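Local coordinates for protein 2-hydroxyhepta-2,4-diene-1,7-dioate isomerase (Corynebacterium glutamicum, PDB 4DBF) that binds magnesium and probably works as a lyase or isomerase of the fumarylacetoacetate hydrolase family, with oxaloacetate decarboxylation a likely activity, at residues K112-T118 and K184-G190; A130-E136 and N166-D172; L222-S226 and S258-E263. All blocks are in the same frame, centred on the assembly; numbering follows the deposited sequence.

Interaction 1 of 3, residues K112-T118 and K184-G190; sequences KPPTAVT and KGIDTFG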
loop_
_atom_site.group_PDB
_atom_site.type_symbol
_atom_site.label_atom_id
_atom_site.label_comp_id
_atom_site.label_asym_id
_atom_site.label_seq_id
_atom_site.Cartn_x
_atom_site.Cartn_y
_atom_site.Cartn_z
ATOM N N LYS A 112 -0.029 -3.036 -5.077
ATOM C CA LYS A 112 -1.481 -3.052 -5.131
ATOM C C LYS A 112 -1.972 -2.742 -3.724
ATOM O O LYS A 112 -1.425 -3.225 -2.804
ATOM C CB LYS A 112 -2.044 -4.390 -5.595
ATOM C CG LYS A 112 -1.844 -4.741 -7.053
ATOM C CD LYS A 112 -2.152 -6.189 -7.369
ATOM C CE LYS A 112 -3.579 -6.440 -7.794
ATOM N NZ LYS A 112 -3.886 -6.096 -9.181
ATOM N N PRO A 113 -2.983 -1.901 -3.594
ATOM C CA PRO A 113 -3.483 -1.506 -2.297
ATOM C C PRO A 113 -4.294 -2.632 -1.691
ATOM O O PRO A 113 -4.852 -3.380 -2.435
ATOM C CB PRO A 113 -4.383 -0.351 -2.642
ATOM C CG PRO A 113 -4.958 -0.728 -3.927
ATOM C CD PRO A 113 -3.865 -1.423 -4.661
ATOM N N PRO A 114 -4.343 -2.714 -0.365
ATOM C CA PRO A 114 -5.089 -3.764 0.340
ATOM C C PRO A 114 -6.568 -3.839 -0.016
ATOM O O PRO A 114 -7.192 -4.857 0.016
ATOM C CB PRO A 114 -4.932 -3.376 1.803
ATOM C CG PRO A 114 -3.715 -2.577 1.846
ATOM C CD PRO A 114 -3.628 -1.849 0.556
ATOM N N THR A 115 -7.086 -2.697 -0.379
ATOM C CA THR A 115 -8.429 -2.556 -0.830
ATOM C C THR A 115 -8.729 -3.245 -2.161
ATOM O O THR A 115 -9.837 -3.432 -2.492
ATOM C CB THR A 115 -8.817 -1.075 -0.898
ATOM O OG1 THR A 115 -7.762 -0.325 -1.449
ATOM C CG2 THR A 115 -9.082 -0.583 0.458
ATOM N N ALA A 116 -7.710 -3.631 -2.892
ATOM C CA ALA A 116 -7.902 -4.370 -4.125
ATOM C C ALA A 116 -8.195 -5.841 -3.877
ATOM O O ALA A 116 -8.749 -6.502 -4.669
ATOM C CB ALA A 116 -6.708 -4.222 -5.029
ATOM N N VAL A 117 -7.760 -6.312 -2.744
ATOM C CA VAL A 117 -7.838 -7.705 -2.387
ATOM C C VAL A 117 -9.277 -8.166 -2.254
ATOM O O VAL A 117 -10.074 -7.514 -1.687
ATOM C CB VAL A 117 -7.059 -7.999 -1.099
ATOM C CG1 VAL A 117 -7.229 -9.441 -0.720
ATOM C CG2 VAL A 117 -5.602 -7.652 -1.286
ATOM N N THR A 118 -9.562 -9.305 -2.841
ATOM C CA THR A 118 -10.802 -10.019 -2.633
ATOM C C THR A 118 -10.587 -11.544 -2.603
ATOM O O THR A 118 -9.499 -12.012 -2.803
ATOM C CB THR A 118 -11.899 -9.595 -3.645
ATOM O OG1 THR A 118 -13.167 -10.051 -3.221
ATOM C CG2 THR A 118 -11.639 -10.178 -4.972
ATOM N N LYS A 184 -4.200 -1.349 -11.679
ATOM C CA LYS A 184 -4.110 -2.648 -11.018
ATOM C C LYS A 184 -4.680 -2.599 -9.601
ATOM O O LYS A 184 -4.644 -3.584 -8.883
ATOM C CB LYS A 184 -2.647 -3.068 -10.970
ATOM C CG LYS A 184 -2.060 -3.393 -12.400
ATOM C CD LYS A 184 -0.662 -3.882 -12.290
ATOM C CE LYS A 184 -0.176 -4.487 -13.668
ATOM N NZ LYS A 184 -0.327 -5.986 -13.727
ATOM N N GLY A 185 -5.135 -1.416 -9.202
ATOM C CA GLY A 185 -5.403 -1.095 -7.786
ATOM C C GLY A 185 -6.877 -0.770 -7.524
ATOM O O GLY A 185 -7.252 -0.498 -6.382
ATOM N N ILE A 186 -7.704 -0.885 -8.568
ATOM C CA ILE A 186 -9.185 -0.692 -8.429
ATOM C C ILE A 186 -9.714 -1.778 -7.445
ATOM O O ILE A 186 -9.237 -2.924 -7.456
ATOM C CB ILE A 186 -9.840 -0.744 -9.811
ATOM C CG1 ILE A 186 -9.531 0.589 -10.525
ATOM C CG2 ILE A 186 -11.385 -0.873 -9.752
ATOM C CD1 ILE A 186 -9.633 0.566 -12.101
ATOM N N ASP A 187 -10.636 -1.432 -6.564
ATOM C CA ASP A 187 -11.250 -2.397 -5.678
ATOM C C ASP A 187 -11.593 -3.698 -6.453
ATOM O O ASP A 187 -12.110 -3.642 -7.508
ATOM C CB ASP A 187 -12.537 -1.848 -5.054
ATOM C CG ASP A 187 -12.325 -0.775 -4.016
ATOM O OD1 ASP A 187 -11.240 -0.377 -3.721
ATOM O OD2 ASP A 187 -13.331 -0.298 -3.521
ATOM N N THR A 188 -11.307 -4.834 -5.853
ATOM C CA THR A 188 -11.528 -6.188 -6.369
ATOM C C THR A 188 -10.524 -6.673 -7.457
ATOM O O THR A 188 -10.609 -7.825 -7.896
ATOM C CB THR A 188 -12.993 -6.541 -6.863
ATOM O OG1 THR A 188 -13.191 -5.932 -8.146
ATOM C CG2 THR A 188 -14.099 -6.126 -5.811
ATOM N N PHE A 189 -9.541 -5.814 -7.802
ATOM C CA PHE A 189 -8.610 -6.195 -8.855
ATOM C C PHE A 189 -7.459 -7.078 -8.307
ATOM O O PHE A 189 -6.509 -7.344 -9.030
ATOM C CB PHE A 189 -8.033 -4.929 -9.508
ATOM C CG PHE A 189 -8.880 -4.420 -10.591
ATOM C CD1 PHE A 189 -10.259 -4.678 -10.566
ATOM C CD2 PHE A 189 -8.299 -3.785 -11.705
ATOM C CE1 PHE A 189 -11.070 -4.233 -11.633
ATOM C CE2 PHE A 189 -9.084 -3.330 -12.760
ATOM C CZ PHE A 189 -10.489 -3.519 -12.726
ATOM N N GLY A 190 -7.567 -7.546 -7.053
ATOM C CA GLY A 190 -6.592 -8.535 -6.553
ATOM C C GLY A 190 -7.248 -9.762 -5.893
ATOM O O GLY A 190 -6.970 -10.042 -4.718
HETATM O O HOH W 1 -8.630 -0.765 -4.119
HETATM O O HOH W 2 -11.663 -5.734 -2.999
#
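The side chain of Lys112 runs past Gly190, its CE lying 3.9 Å from Gly190 CA, and ends between two backbone carbonyls of 184-190. Its chain bends at both outer torsions (chi3 92°, chi4 79°), and this brings NZ within 2.6 Å of Lys184 O, in the plane of that carbonyl and on a lone pair. The second bond, NZ to Phe189 O at 2.9 Å, comes from above the carbonyl plane. Asp167 OD1 adds a salt bridge, so the buried ammonium has three oxygen partners; the other oxygen of that carboxylate, OD2, binds the magnesium ion.

Next to it the backbones pair directly. Gly190 N gives a hydrogen bond to Ala116 O (2.9 Å) and Gly190 O takes a longer one from Thr118 N (3.3 Å), a parallel bridge that begins just after the type II turn Ile186-Phe189. At the other end, Pro113 CD presses tightly on Gly185 CA at 3.5 Å. A water ties Thr115 OG1 to Gly185 O and Asp187 OD1, while Asp187 OD2 turns to Lys148 and Thr247 of the second subunit.

The contact thus joins the end of strand 108-112 to the chain around Lys184 and Gly185, in helix 181-185, then sets short strand 117-118 parallel to the start of strand 190-197, with Val117 packing on Val83 of strand 83-87.

Interaction 2 of 3, residues A130-E136 and N166-D172; sequences ATKVEFE and NDVSSRD. With MG (magnesium ion), chain C.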
loop_
_atom_site.group_PDB
_atom_site.type_symbol
_atom_site.label_atom_id
_atom_site.label_comp_id
_atom_site.label_asym_id
_atom_site.label_seq_id
_atom_site.Cartn_x
_atom_site.Cartn_y
_atom_site.Cartn_z
ATOM N N ALA A 130 -12.620 1.744 -16.843
ATOM C CA ALA A 130 -11.557 0.765 -16.851
ATOM C C ALA A 130 -11.812 -0.228 -17.950
ATOM O O ALA A 130 -12.707 -1.003 -17.851
ATOM C CB ALA A 130 -11.464 0.035 -15.516
ATOM N N THR A 131 -11.006 -0.185 -18.984
ATOM C CA THR A 131 -11.238 -0.945 -20.181
ATOM C C THR A 131 -10.026 -1.765 -20.555
ATOM O O THR A 131 -8.961 -1.552 -20.063
ATOM C CB THR A 131 -11.642 -0.018 -21.347
ATOM O OG1 THR A 131 -10.643 0.953 -21.578
ATOM C CG2 THR A 131 -12.906 0.690 -21.044
ATOM N N LYS A 132 -10.225 -2.720 -21.424
ATOM C CA LYS A 132 -9.257 -3.744 -21.676
ATOM C C LYS A 132 -8.681 -4.354 -20.389
ATOM O O LYS A 132 -7.509 -4.354 -20.203
ATOM C CB LYS A 132 -8.146 -3.284 -22.597
ATOM C CG LYS A 132 -7.427 -4.454 -23.208
ATOM C CD LYS A 132 -6.478 -4.051 -24.306
ATOM C CE LYS A 132 -5.512 -5.153 -24.619
ATOM N NZ LYS A 132 -4.511 -4.688 -25.582
ATOM N N VAL A 133 -9.557 -4.879 -19.546
ATOM C CA VAL A 133 -9.188 -5.477 -18.280
ATOM C C VAL A 133 -8.805 -6.924 -18.418
ATOM O O VAL A 133 -9.618 -7.750 -18.726
ATOM C CB VAL A 133 -10.316 -5.345 -17.273
ATOM C CG1 VAL A 133 -9.980 -6.008 -15.977
ATOM C CG2 VAL A 133 -10.669 -3.914 -17.069
ATOM N N GLU A 134 -7.541 -7.202 -18.192
ATOM C CA GLU A 134 -7.005 -8.546 -18.287
ATOM C C GLU A 134 -6.671 -9.140 -16.922
ATOM O O GLU A 134 -6.435 -8.445 -16.000
ATOM C CB GLU A 134 -5.762 -8.579 -19.181
ATOM C CG GLU A 134 -6.024 -8.084 -20.585
ATOM C CD GLU A 134 -4.863 -8.220 -21.538
ATOM O OE1 GLU A 134 -3.750 -8.442 -21.134
ATOM O OE2 GLU A 134 -5.101 -8.121 -22.721
ATOM N N PHE A 135 -6.639 -10.446 -16.860
ATOM C CA PHE A 135 -6.230 -11.161 -15.695
ATOM C C PHE A 135 -4.776 -11.547 -15.833
ATOM O O PHE A 135 -4.240 -11.522 -16.882
ATOM C CB PHE A 135 -7.038 -12.422 -15.583
ATOM C CG PHE A 135 -6.835 -13.348 -16.718
ATOM C CD1 PHE A 135 -5.802 -14.235 -16.715
ATOM C CD2 PHE A 135 -7.642 -13.287 -17.818
ATOM C CE1 PHE A 135 -5.604 -15.063 -17.769
ATOM C CE2 PHE A 135 -7.458 -14.128 -18.868
ATOM C CZ PHE A 135 -6.435 -15.016 -18.838
ATOM N N GLU A 136 -4.172 -11.925 -14.736
ATOM C CA GLU A 136 -2.848 -12.481 -14.776
ATOM C C GLU A 136 -2.746 -13.463 -13.631
ATOM O O GLU A 136 -2.831 -13.073 -12.535
ATOM C CB GLU A 136 -1.778 -11.419 -14.575
ATOM C CG GLU A 136 -1.857 -10.162 -15.396
ATOM C CD GLU A 136 -0.636 -9.281 -15.254
ATOM O OE1 GLU A 136 -0.150 -9.119 -14.171
ATOM O OE2 GLU A 136 -0.192 -8.735 -16.236
ATOM N N ASN A 166 -4.701 -13.252 -8.687
ATOM C CA ASN A 166 -5.083 -12.844 -10.041
ATOM C C ASN A 166 -4.760 -11.335 -10.075
ATOM O O ASN A 166 -5.457 -10.529 -9.415
ATOM C CB ASN A 166 -6.595 -13.161 -10.281
ATOM C CG ASN A 166 -6.990 -12.932 -11.701
ATOM O OD1 ASN A 166 -6.265 -12.235 -12.438
ATOM N ND2 ASN A 166 -8.138 -13.485 -12.116
ATOM N N ASP A 167 -3.683 -10.935 -10.763
ATOM C CA ASP A 167 -3.264 -9.517 -10.761
ATOM C C ASP A 167 -4.056 -8.849 -11.915
ATOM O O ASP A 167 -3.543 -8.685 -13.038
ATOM C CB ASP A 167 -1.735 -9.447 -10.967
ATOM C CG ASP A 167 -1.199 -8.040 -11.059
ATOM O OD1 ASP A 167 -1.872 -7.057 -10.693
ATOM O OD2 ASP A 167 -0.050 -7.881 -11.519
ATOM N N VAL A 168 -5.284 -8.452 -11.618
ATOM C CA VAL A 168 -6.220 -7.965 -12.655
ATOM C C VAL A 168 -5.727 -6.570 -13.002
ATOM O O VAL A 168 -5.327 -5.853 -12.110
ATOM C CB VAL A 168 -7.624 -7.895 -12.059
ATOM C CG1 VAL A 168 -8.589 -7.281 -13.046
ATOM C CG2 VAL A 168 -8.082 -9.363 -11.656
ATOM N N SER A 169 -5.732 -6.210 -14.288
ATOM C CA SER A 169 -5.081 -5.004 -14.773
ATOM C C SER A 169 -5.895 -4.428 -15.969
ATOM O O SER A 169 -6.142 -5.188 -16.939
ATOM C CB SER A 169 -3.693 -5.391 -15.362
ATOM O OG SER A 169 -3.024 -6.398 -14.535
ATOM N N SER A 170 -6.277 -3.152 -15.884
ATOM C CA SER A 170 -6.851 -2.431 -17.053
ATOM C C SER A 170 -5.667 -2.045 -17.944
ATOM O O SER A 170 -4.886 -1.157 -17.571
ATOM C CB SER A 170 -7.553 -1.152 -16.607
ATOM O OG SER A 170 -7.918 -0.341 -17.756
ATOM N N ARG A 171 -5.495 -2.706 -19.081
ATOM C CA ARG A 171 -4.349 -2.366 -19.961
ATOM C C ARG A 171 -4.446 -0.956 -20.513
ATOM O O ARG A 171 -3.443 -0.293 -20.744
ATOM C CB ARG A 171 -4.273 -3.324 -21.140
ATOM C CG ARG A 171 -4.151 -4.757 -20.736
ATOM C CD ARG A 171 -2.849 -5.079 -19.929
ATOM N NE ARG A 171 -2.722 -6.500 -19.726
ATOM C CZ ARG A 171 -1.978 -7.071 -18.761
ATOM N NH1 ARG A 171 -1.328 -6.329 -17.890
ATOM N NH2 ARG A 171 -1.981 -8.377 -18.610
ATOM N N ASP A 172 -5.669 -0.502 -20.754
ATOM C CA ASP A 172 -5.869 0.873 -21.220
ATOM C C ASP A 172 -5.436 1.902 -20.205
ATOM O O ASP A 172 -4.837 2.962 -20.565
ATOM C CB ASP A 172 -7.357 1.120 -21.601
ATOM C CG ASP A 172 -7.768 0.407 -22.904
ATOM O OD1 ASP A 172 -6.879 -0.087 -23.632
ATOM O OD2 ASP A 172 -9.012 0.253 -23.145
HETATM MG MG MG C . 1.431 -9.012 -12.698
HETATM O O HOH W 3 2.364 -7.316 -13.411
HETATM O O HOH W 4 2.825 -8.976 -11.048
HETATM O O HOH W 5 2.559 -10.069 -14.033
#
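Arg171, Glu134 and Glu136 form a salt-bridge network. The guanidinium presents its edge to both carboxylates: NE reaches Glu134 OE1 at 2.6 Å, with the oxygen in the guanidinium plane, while NH1 and NH2 together hold the single atom Glu136 OE2 (NH2 to OE2 3.0 Å). Glu134 turns its carboxylate almost perpendicular to the guanidinium (87°), and NE meets OE1 from above the carboxylate plane. A bend at chi2 (-62°) turns the arginine back alongside residues 134-136.

The other oxygen of Glu136 serves the metal. OE1 binds magnesium at 2.2 Å, side by side with Asp167 OD2 at the same distance, and their carboxylate planes stand nearly at right angles. Asp167 OD1 is held by a salt bridge from Lys112. Glu138 and three waters complete the six ligands; this is the acidic metal site of the fumarylacetoacetate hydrolase fold, built where strands 133-143 and 159-170 run antiparallel. The arginine probably helps keep the Glu136 carboxylate turned toward the ion.

Backbone hydrogen bonds hold the strands in register. Glu134 and Ser169 form a hydrogen-bonded pair, Glu134 N meeting Ser169 O at 2.8 Å, Arg171 N binds Lys132 O, and Asp167 N donates to Glu136 O. Two side chains extend the pairing: Asn166 OD1 accepts from Glu136 N at 3.1 Å, and Ser170, the N-cap residue of helix 171-177, gives its OG proton to Thr131 O and also caps Leu173 N.

Val133 CG1 packs tightly on Val168 CG1 at 3.5 Å, and the aliphatic part of Lys132 lies across that of Arg171.

Interaction 3 of 3, residues L222-S226 and S258-E263; sequences LKQDS and SPAGTE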
loop_
_atom_site.group_PDB
_atom_site.type_symbol
_atom_site.label_atom_id
_atom_site.label_comp_id
_atom_site.label_asym_id
_atom_site.label_seq_id
_atom_site.Cartn_x
_atom_site.Cartn_y
_atom_site.Cartn_z
ATOM N N LEU A 222 -8.371 -21.908 -22.608
ATOM C CA LEU A 222 -7.086 -21.725 -21.923
ATOM C C LEU A 222 -6.458 -20.479 -22.469
ATOM O O LEU A 222 -6.111 -20.410 -23.643
ATOM C CB LEU A 222 -6.156 -22.938 -22.193
ATOM C CG LEU A 222 -4.740 -23.046 -21.586
ATOM C CD1 LEU A 222 -4.763 -22.945 -20.038
ATOM C CD2 LEU A 222 -4.054 -24.373 -21.969
ATOM N N LYS A 223 -6.306 -19.468 -21.630
ATOM C CA LYS A 223 -5.900 -18.151 -22.096
ATOM C C LYS A 223 -4.637 -17.682 -21.388
ATOM O O LYS A 223 -4.106 -16.607 -21.665
ATOM C CB LYS A 223 -7.068 -17.172 -21.924
ATOM C CG LYS A 223 -8.224 -17.400 -22.926
ATOM C CD LYS A 223 -7.802 -17.038 -24.356
ATOM C CE LYS A 223 -8.983 -17.047 -25.323
ATOM N NZ LYS A 223 -8.677 -16.260 -26.552
ATOM N N GLN A 224 -4.110 -18.559 -20.552
ATOM C CA GLN A 224 -2.776 -18.462 -19.983
ATOM C C GLN A 224 -2.201 -19.832 -19.663
ATOM O O GLN A 224 -2.839 -20.639 -19.082
ATOM C CB GLN A 224 -2.703 -17.567 -18.735
ATOM C CG GLN A 224 -1.304 -17.402 -18.167
ATOM C CD GLN A 224 -1.260 -16.781 -16.776
ATOM O OE1 GLN A 224 -0.367 -17.031 -16.016
ATOM N NE2 GLN A 224 -2.209 -15.962 -16.476
ATOM N N ASP A 225 -0.960 -20.036 -20.042
ATOM C CA ASP A 225 -0.322 -21.307 -19.934
ATOM C C ASP A 225 1.162 -21.051 -19.765
ATOM O O ASP A 225 1.917 -21.138 -20.701
ATOM C CB ASP A 225 -0.581 -22.064 -21.219
ATOM C CG ASP A 225 -0.238 -23.520 -21.141
ATOM O OD1 ASP A 225 0.130 -24.028 -20.099
ATOM O OD2 ASP A 225 -0.357 -24.169 -22.172
ATOM N N SER A 226 1.545 -20.714 -18.553
ATOM C CA SER A 226 2.878 -20.292 -18.226
ATOM C C SER A 226 3.526 -21.244 -17.221
ATOM O O SER A 226 2.933 -22.189 -16.805
ATOM C CB SER A 226 2.834 -18.868 -17.674
ATOM O OG SER A 226 2.069 -18.783 -16.517
ATOM N N SER A 258 3.928 -12.799 -14.168
ATOM C CA SER A 258 3.174 -13.516 -15.204
ATOM C C SER A 258 3.586 -12.959 -16.567
ATOM O O SER A 258 4.172 -11.877 -16.638
ATOM C CB SER A 258 1.670 -13.330 -15.039
ATOM O OG SER A 258 1.263 -12.031 -15.322
ATOM N N PRO A 259 3.191 -13.647 -17.652
ATOM C CA PRO A 259 3.320 -13.011 -18.988
ATOM C C PRO A 259 2.531 -11.738 -18.913
ATOM O O PRO A 259 1.501 -11.709 -18.232
ATOM C CB PRO A 259 2.566 -13.983 -19.940
ATOM C CG PRO A 259 2.613 -15.259 -19.291
ATOM C CD PRO A 259 2.675 -15.022 -17.744
ATOM N N ALA A 260 2.987 -10.702 -19.607
ATOM C CA ALA A 260 2.424 -9.355 -19.580
ATOM C C ALA A 260 1.165 -9.107 -20.452
ATOM O O ALA A 260 0.667 -7.962 -20.523
ATOM C CB ALA A 260 3.483 -8.387 -19.990
ATOM N N GLY A 261 0.656 -10.144 -21.095
ATOM C CA GLY A 261 -0.564 -9.999 -21.878
ATOM C C GLY A 261 -1.371 -11.261 -21.976
ATOM O O GLY A 261 -0.870 -12.287 -22.455
ATOM N N THR A 262 -2.611 -11.224 -21.524
ATOM C CA THR A 262 -3.428 -12.417 -21.610
ATOM C C THR A 262 -4.691 -12.297 -22.494
ATOM O O THR A 262 -4.620 -12.566 -23.669
ATOM C CB THR A 262 -3.820 -12.846 -20.202
ATOM O OG1 THR A 262 -4.530 -11.764 -19.568
ATOM C CG2 THR A 262 -2.539 -13.241 -19.340
ATOM N N GLU A 263 -5.814 -11.881 -21.939
ATOM C CA GLU A 263 -7.047 -11.739 -22.709
ATOM C C GLU A 263 -8.013 -10.833 -21.929
ATOM O O GLU A 263 -8.196 -11.005 -20.710
ATOM C CB GLU A 263 -7.722 -13.100 -22.997
ATOM C CG GLU A 263 -9.134 -13.027 -23.691
ATOM C CD GLU A 263 -9.087 -12.845 -25.224
ATOM O OE1 GLU A 263 -8.134 -13.329 -25.906
ATOM O OE2 GLU A 263 -10.043 -12.224 -25.747
#
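Lys223 and Glu263 meet because both chains fold over at chi2, the lysine to -69° and the glutamate to 82°. With the lysine's CG beside its backbone N and the glutamate's CG anti to its own, the two side chains cross obliquely and form a salt bridge: Lys223 NZ stands 3.1 Å from Glu263 OE1, well above the carboxylate plane. The lysine belongs to a classic beta bulge, in which Lys223 and Gln224 both face Ala212 on strand 209-216. Strand 219-227 is the outermost strand, within this chain, on its side of a five-stranded mixed sheet, and the loop 258-263 lies against it.

The bulge matters to the contact because two consecutive residues, Lys223 and Gln224, both direct their side chains at the loop. Gln224 is extended, and the end of its chain lies against Pro259 and Thr262. Thr262 also brings CB to 4.0 Å from Lys223 O, a carbon-to-carbonyl contact without a hydrogen bond. Further along the strand, Ser226 rests its CB on the proline ring, 3.8 Å from Pro259 CD, and Tyr90 touches both residues.

The loop is also tied to strand 133-143, whose Phe135 packs on Lys223 and Gln224. Thr262 gives OG1 to Phe135 O and its backbone N to Glu134 OE1, so the residue that packs against the bulge is at the same time bonded to that strand. Ser258, whose side chain lies about 4 Å from the magnesium ion at the nearest atoms, turns OG back onto Pro259 O at 2.9 Å, from above the carbonyl plane.

How the interactions relate
Both segments of interaction 2 fall between the two segments of interaction 1 in sequence, and interaction 3 comes later. Interaction 2 lies between the others in space: its centre is about 12 Å from each of theirs, while interactions 1 and 3 are about 20 Å apart, do not touch and come no nearer than about 6 Å between nearest atoms. Helices 171-177 and 181-185, consecutive in the chain, lead from interaction 2 to interaction 1. The loop 258-263 connects 130-136 to strand 219-227, outermost in its sheet within this chain. The magnesium site in interaction 2 is therefore backed by Lys112 and Lys184 of interaction 1 and by Ser258 of interaction 3.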